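Local atomic coordinates of Old Yellow Enzyme (Pichia, PDB entry 6AGZ), a protein that probably uses a bound flavin mononucleotide to carry out the asymmetric reduction of enone compounds, as an old yellow enzyme with a TIM-barrel fold. Residues L123-Y137 and A146-Q160. Sequence-based numbering, arbitrary orientation.
Sequences LKEHGLPFLAPSALY and AEEAGNEVQAMTLEQ
Val153 lies against two aromatic rings of 123-137. Its CG1 forms a CH-pi contact over one face of Tyr137, 3.7 Å from the ring centroid, while its CB meets CD2 of Phe130 at 3.7 Å. With chi1 at 71°, CG1 sits between the backbone N and the carbonyl carbon, and CG2 is left to touch Ala132 CB. A beta-branched residue thus serves three neighbours at once. The small methyl of Ala146 lets both rings approach the helix end, its CB lying 3.6 Å from Tyr137 CE1. On the sheet face opposite Ala132, Leu131 CB packs on Met156 CG, and both Leu131 methyls rest against the amide of Gln160, whose OE1 accepts from Thr157 N while Gln160 N donates to Thr157 OG1, a capping box.

Backbone bonds pair the short parallel strands 130-132 and 153-155: Gln154 N donates to Phe130 O (2.8 Å) and Met156 N to Ala132 O (2.9 Å), with a weak bond from Ala132 N to Gln154 O between them. Helix 140-148 connects the strands, making a small beta-alpha-beta unit apart from the eight-stranded barrel; Arg205 binds the carbonyls of Pro133 and Met156.

Tyr137 OH accepts an almost straight bond from Val153 N (3.1 Å, 168°), and a water joins the same hydroxyl to Glu152 OE2. Asn151, buried, can both give and accept: ND2 donates to Leu128 O at 3.0 Å, in the carbonyl plane, and also reaches Pro120 O, whereas OD1 accepts from a water that also bridges Phe130 N, Glu152 O and Gln154 NE2. At the exposed margin, the long chain of Lys124 runs past Ala149 O to place NZ 3.2 Å from Gly150 O, above the carbonyl plane; Gly150, with positive phi, closes helix 140-148 in a Schellman motif.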
loop_
_atom_site.group_PDB
_atom_site.type_symbol
_atom_site.label_atom_id
_atom_site.label_comp_id
_atom_site.label_asym_id
_atom_site.label_seq_id
_atom_site.Cartn_x
_atom_site.Cartn_y
_atom_site.Cartn_z
ATOM N N LEU A 123 -35.841 -11.649 1.868
ATOM C CA LEU A 123 -35.244 -12.833 1.256
ATOM C C LEU A 123 -36.051 -14.083 1.580
ATOM O O LEU A 123 -36.328 -14.906 0.700
ATOM C CB LEU A 123 -33.799 -13.000 1.731
ATOM C CG LEU A 123 -32.707 -12.120 1.124
ATOM C CD1 LEU A 123 -31.379 -12.394 1.812
ATOM C CD2 LEU A 123 -32.595 -12.361 -0.372
ATOM N N LYS A 124 -36.428 -14.242 2.852
ATOM C CA LYS A 124 -37.234 -15.389 3.257
ATOM C C LYS A 124 -38.556 -15.428 2.501
ATOM O O LYS A 124 -38.962 -16.476 1.987
ATOM C CB LYS A 124 -37.477 -15.346 4.765
ATOM C CG LYS A 124 -38.451 -16.399 5.267
ATOM C CD LYS A 124 -37.728 -17.507 6.009
ATOM C CE LYS A 124 -38.711 -18.464 6.664
ATOM N NZ LYS A 124 -38.017 -19.576 7.368
ATOM N N GLU A 125 -39.241 -14.284 2.422
ATOM C CA GLU A 125 -40.503 -14.217 1.696
ATOM C C GLU A 125 -40.332 -14.518 0.215
ATOM O O GLU A 125 -41.296 -14.934 -0.436
ATOM C CB GLU A 125 -41.144 -12.843 1.886
ATOM C CG GLU A 125 -41.540 -12.549 3.321
ATOM C CD GLU A 125 -42.012 -11.125 3.516
ATOM O OE1 GLU A 125 -41.956 -10.339 2.547
ATOM O OE2 GLU A 125 -42.439 -10.790 4.640
ATOM N N HIS A 126 -39.135 -14.317 -0.333
ATOM C CA HIS A 126 -38.835 -14.760 -1.687
ATOM C C HIS A 126 -38.170 -16.132 -1.720
ATOM O O HIS A 126 -37.640 -16.526 -2.763
ATOM C CB HIS A 126 -37.961 -13.727 -2.400
ATOM C CG HIS A 126 -38.697 -12.481 -2.782
ATOM N ND1 HIS A 126 -38.932 -11.453 -1.895
ATOM C CD2 HIS A 126 -39.261 -12.103 -3.953
ATOM C CE1 HIS A 126 -39.604 -10.492 -2.505
ATOM N NE2 HIS A 126 -39.816 -10.861 -3.755
ATOM N N GLY A 127 -38.189 -16.861 -0.606
ATOM C CA GLY A 127 -37.671 -18.217 -0.580
ATOM C C GLY A 127 -36.172 -18.330 -0.738
ATOM O O GLY A 127 -35.686 -19.333 -1.269
ATOM N N LEU A 128 -35.420 -17.331 -0.281
ATOM C CA LEU A 128 -33.985 -17.295 -0.492
ATOM C C LEU A 128 -33.238 -17.295 0.837
ATOM O O LEU A 128 -33.705 -16.710 1.819
ATOM C CB LEU A 128 -33.584 -16.057 -1.301
ATOM C CG LEU A 128 -34.132 -16.001 -2.728
ATOM C CD1 LEU A 128 -34.081 -14.583 -3.267
ATOM C CD2 LEU A 128 -33.358 -16.949 -3.630
ATOM N N PRO A 129 -32.080 -17.945 0.897
ATOM C CA PRO A 129 -31.281 -17.939 2.124
ATOM C C PRO A 129 -30.530 -16.624 2.300
ATOM O O PRO A 129 -30.524 -15.746 1.436
ATOM C CB PRO A 129 -30.311 -19.106 1.919
ATOM C CG PRO A 129 -30.183 -19.222 0.438
ATOM C CD PRO A 129 -31.531 -18.860 -0.118
ATOM N N PHE A 130 -29.885 -16.512 3.458
ATOM C CA PHE A 130 -29.156 -15.318 3.878
ATOM C C PHE A 130 -27.677 -15.683 3.915
ATOM O O PHE A 130 -27.230 -16.388 4.825
ATOM C CB PHE A 130 -29.673 -14.850 5.238
ATOM C CG PHE A 130 -29.135 -13.524 5.685
ATOM C CD1 PHE A 130 -29.043 -12.457 4.805
ATOM C CD2 PHE A 130 -28.757 -13.335 7.003
ATOM C CE1 PHE A 130 -28.559 -11.233 5.232
ATOM C CE2 PHE A 130 -28.274 -12.117 7.434
ATOM C CZ PHE A 130 -28.177 -11.064 6.550
ATOM N N LEU A 131 -26.922 -15.215 2.925
ATOM C CA LEU A 131 -25.597 -15.744 2.640
ATOM C C LEU A 131 -24.501 -14.729 2.944
ATOM O O LEU A 131 -24.722 -13.515 2.953
ATOM C CB LEU A 131 -25.503 -16.187 1.175
ATOM C CG LEU A 131 -26.576 -17.191 0.746
ATOM C CD1 LEU A 131 -26.411 -17.576 -0.715
ATOM C CD2 LEU A 131 -26.547 -18.423 1.639
ATOM N N ALA A 132 -23.305 -15.256 3.177
ATOM C CA ALA A 132 -22.124 -14.477 3.524
ATOM C C ALA A 132 -20.903 -15.386 3.385
ATOM O O ALA A 132 -21.051 -16.611 3.319
ATOM C CB ALA A 132 -22.222 -13.919 4.955
ATOM N N PRO A 133 -19.693 -14.814 3.322
ATOM C CA PRO A 133 -18.498 -15.676 3.318
ATOM C C PRO A 133 -18.397 -16.552 4.553
ATOM O O PRO A 133 -18.069 -17.740 4.444
ATOM C CB PRO A 133 -17.337 -14.671 3.230
ATOM C CG PRO A 133 -17.919 -13.365 3.666
ATOM C CD PRO A 133 -19.336 -13.392 3.184
ATOM N N SER A 134 -18.679 -15.998 5.729
ATOM C CA SER A 134 -18.713 -16.756 6.968
ATOM C C SER A 134 -20.007 -16.445 7.706
ATOM O O SER A 134 -20.623 -15.396 7.505
ATOM C CB SER A 134 -17.502 -16.444 7.857
ATOM O OG SER A 134 -16.291 -16.775 7.200
ATOM N N ALA A 135 -20.415 -17.375 8.571
ATOM C CA ALA A 135 -21.671 -17.252 9.312
ATOM C C ALA A 135 -21.493 -16.249 10.452
ATOM O O ALA A 135 -21.437 -16.590 11.636
ATOM C CB ALA A 135 -22.127 -18.611 9.823
ATOM N N LEU A 136 -21.408 -14.977 10.068
ATOM C CA LEU A 136 -21.198 -13.884 11.002
ATOM C C LEU A 136 -22.079 -12.709 10.606
ATOM O O LEU A 136 -22.277 -12.446 9.417
ATOM C CB LEU A 136 -19.729 -13.441 11.034
ATOM C CG LEU A 136 -18.672 -14.489 11.388
ATOM C CD1 LEU A 136 -17.281 -13.912 11.199
ATOM C CD2 LEU A 136 -18.858 -14.987 12.813
ATOM N N TYR A 137 -22.608 -12.013 11.607
ATOM C CA TYR A 137 -23.392 -10.806 11.398
ATOM C C TYR A 137 -22.523 -9.580 11.648
ATOM O O TYR A 137 -21.550 -9.634 12.404
ATOM C CB TYR A 137 -24.611 -10.779 12.323
ATOM C CG TYR A 137 -25.512 -11.985 12.194
ATOM C CD1 TYR A 137 -26.541 -12.012 11.260
ATOM C CD2 TYR A 137 -25.339 -13.098 13.008
ATOM C CE1 TYR A 137 -27.368 -13.111 11.139
ATOM C CE2 TYR A 137 -26.162 -14.202 12.895
ATOM C CZ TYR A 137 -27.176 -14.203 11.960
ATOM O OH TYR A 137 -27.998 -15.302 11.842
ATOM N N ALA A 146 -32.323 -11.381 11.761
ATOM C CA ALA A 146 -32.293 -12.625 10.998
ATOM C C ALA A 146 -32.831 -13.791 11.815
ATOM O O ALA A 146 -33.485 -14.689 11.271
ATOM C CB ALA A 146 -30.870 -12.913 10.520
ATOM N N GLU A 147 -32.565 -13.801 13.124
ATOM C CA GLU A 147 -33.072 -14.879 13.965
ATOM C C GLU A 147 -34.589 -14.818 14.095
ATOM O O GLU A 147 -35.262 -15.855 14.076
ATOM C CB GLU A 147 -32.409 -14.830 15.341
ATOM C CG GLU A 147 -30.971 -15.323 15.343
ATOM C CD GLU A 147 -30.312 -15.211 16.703
ATOM O OE1 GLU A 147 -30.939 -14.650 17.626
ATOM O OE2 GLU A 147 -29.169 -15.687 16.851
ATOM N N GLU A 148 -35.150 -13.611 14.217
ATOM C CA GLU A 148 -36.600 -13.485 14.310
ATOM C C GLU A 148 -37.289 -13.731 12.974
ATOM O O GLU A 148 -38.473 -14.085 12.959
ATOM C CB GLU A 148 -36.980 -12.104 14.844
ATOM C CG GLU A 148 -36.678 -11.911 16.320
ATOM C CD GLU A 148 -37.092 -10.545 16.825
ATOM O OE1 GLU A 148 -37.673 -9.769 16.037
ATOM O OE2 GLU A 148 -36.838 -10.247 18.011
ATOM N N ALA A 149 -36.582 -13.551 11.858
ATOM C CA ALA A 149 -37.148 -13.840 10.548
ATOM C C ALA A 149 -37.060 -15.313 10.178
ATOM O O ALA A 149 -37.611 -15.711 9.146
ATOM C CB ALA A 149 -36.450 -13.000 9.474
ATOM N N GLY A 150 -36.391 -16.128 10.992
ATOM C CA GLY A 150 -36.200 -17.523 10.654
ATOM C C GLY A 150 -35.281 -17.757 9.479
ATOM O O GLY A 150 -35.311 -18.837 8.884
ATOM N N ASN A 151 -34.463 -16.764 9.122
ATOM C CA ASN A 151 -33.534 -16.848 7.993
ATOM C C ASN A 151 -32.158 -16.432 8.510
ATOM O O ASN A 151 -31.749 -15.278 8.366
ATOM C CB ASN A 151 -34.013 -15.966 6.838
ATOM C CG ASN A 151 -33.450 -16.395 5.500
ATOM O OD1 ASN A 151 -32.952 -17.510 5.350
ATOM N ND2 ASN A 151 -33.534 -15.509 4.514
ATOM N N GLU A 152 -31.439 -17.382 9.098
ATOM C CA GLU A 152 -30.159 -17.096 9.729
ATOM C C GLU A 152 -29.027 -17.182 8.712
ATOM O O GLU A 152 -29.115 -17.903 7.715
ATOM C CB GLU A 152 -29.911 -18.056 10.895
ATOM C CG GLU A 152 -30.772 -17.753 12.119
ATOM C CD GLU A 152 -30.658 -18.803 13.207
ATOM O OE1 GLU A 152 -31.707 -19.330 13.634
ATOM O OE2 GLU A 152 -29.522 -19.103 13.632
ATOM N N VAL A 153 -27.959 -16.427 8.976
ATOM C CA VAL A 153 -26.878 -16.291 8.009
ATOM C C VAL A 153 -26.172 -17.629 7.830
ATOM O O VAL A 153 -26.049 -18.426 8.770
ATOM C CB VAL A 153 -25.899 -15.186 8.447
ATOM C CG1 VAL A 153 -25.089 -15.618 9.663
ATOM C CG2 VAL A 153 -24.985 -14.787 7.295
ATOM N N GLN A 154 -25.725 -17.894 6.605
ATOM C CA GLN A 154 -25.057 -19.140 6.271
ATOM C C GLN A 154 -23.774 -18.843 5.511
ATOM O O GLN A 154 -23.732 -17.935 4.675
ATOM C CB GLN A 154 -25.957 -20.052 5.426
ATOM C CG GLN A 154 -27.369 -20.213 5.963
ATOM C CD GLN A 154 -28.104 -21.375 5.327
ATOM O OE1 GLN A 154 -27.516 -22.421 5.051
ATOM N NE2 GLN A 154 -29.398 -21.197 5.087
ATOM N N ALA A 155 -22.728 -19.608 5.813
ATOM C CA ALA A 155 -21.504 -19.533 5.030
ATOM C C ALA A 155 -21.738 -20.166 3.665
ATOM O O ALA A 155 -22.245 -21.287 3.568
ATOM C CB ALA A 155 -20.358 -20.234 5.758
ATOM N N MET A 156 -21.380 -19.437 2.610
ATOM C CA MET A 156 -21.652 -19.903 1.257
ATOM C C MET A 156 -20.916 -21.203 0.966
ATOM O O MET A 156 -19.741 -21.365 1.310
ATOM C CB MET A 156 -21.247 -18.838 0.236
ATOM C CG MET A 156 -22.065 -17.563 0.305
ATOM S SD MET A 156 -21.654 -16.424 -1.030
ATOM C CE MET A 156 -22.158 -17.386 -2.448
ATOM N N THR A 157 -21.621 -22.138 0.339
ATOM C CA THR A 157 -20.988 -23.342 -0.167
ATOM C C THR A 157 -20.213 -23.023 -1.443
ATOM O O THR A 157 -20.326 -21.936 -2.015
ATOM C CB THR A 157 -22.031 -24.428 -0.436
ATOM O OG1 THR A 157 -22.890 -24.010 -1.504
ATOM C CG2 THR A 157 -22.871 -24.681 0.807
ATOM N N LEU A 158 -19.404 -23.988 -1.885
ATOM C CA LEU A 158 -18.719 -23.837 -3.165
ATOM C C LEU A 158 -19.718 -23.678 -4.303
ATOM O O LEU A 158 -19.514 -22.865 -5.216
ATOM C CB LEU A 158 -17.804 -25.036 -3.413
ATOM C CG LEU A 158 -16.382 -24.942 -2.858
ATOM C CD1 LEU A 158 -15.747 -26.320 -2.775
ATOM C CD2 LEU A 158 -15.543 -24.018 -3.725
ATOM N N GLU A 159 -20.816 -24.438 -4.256
ATOM C CA GLU A 159 -21.835 -24.347 -5.296
ATOM C C GLU A 159 -22.470 -22.963 -5.329
ATOM O O GLU A 159 -22.712 -22.409 -6.408
ATOM C CB GLU A 159 -22.899 -25.423 -5.080
ATOM C CG GLU A 159 -24.118 -25.288 -5.980
ATOM C CD GLU A 159 -23.773 -25.336 -7.458
ATOM O OE1 GLU A 159 -22.774 -25.992 -7.822
ATOM O OE2 GLU A 159 -24.505 -24.713 -8.256
ATOM N N GLN A 160 -22.750 -22.387 -4.158
ATOM C CA GLN A 160 -23.341 -21.054 -4.120
ATOM C C GLN A 160 -22.377 -19.995 -4.640
ATOM O O GLN A 160 -22.814 -18.994 -5.220
ATOM C CB GLN A 160 -23.794 -20.722 -2.698
ATOM C CG GLN A 160 -24.984 -21.547 -2.228
ATOM C CD GLN A 160 -25.299 -21.347 -0.758
ATOM O OE1 GLN A 160 -24.399 -21.222 0.071
ATOM N NE2 GLN A 160 -26.585 -21.316 -0.429
HETATM O O HOH W 1 -30.477 -18.543 5.525
HETATM O O HOH W 2 -27.979 -16.916 13.940
#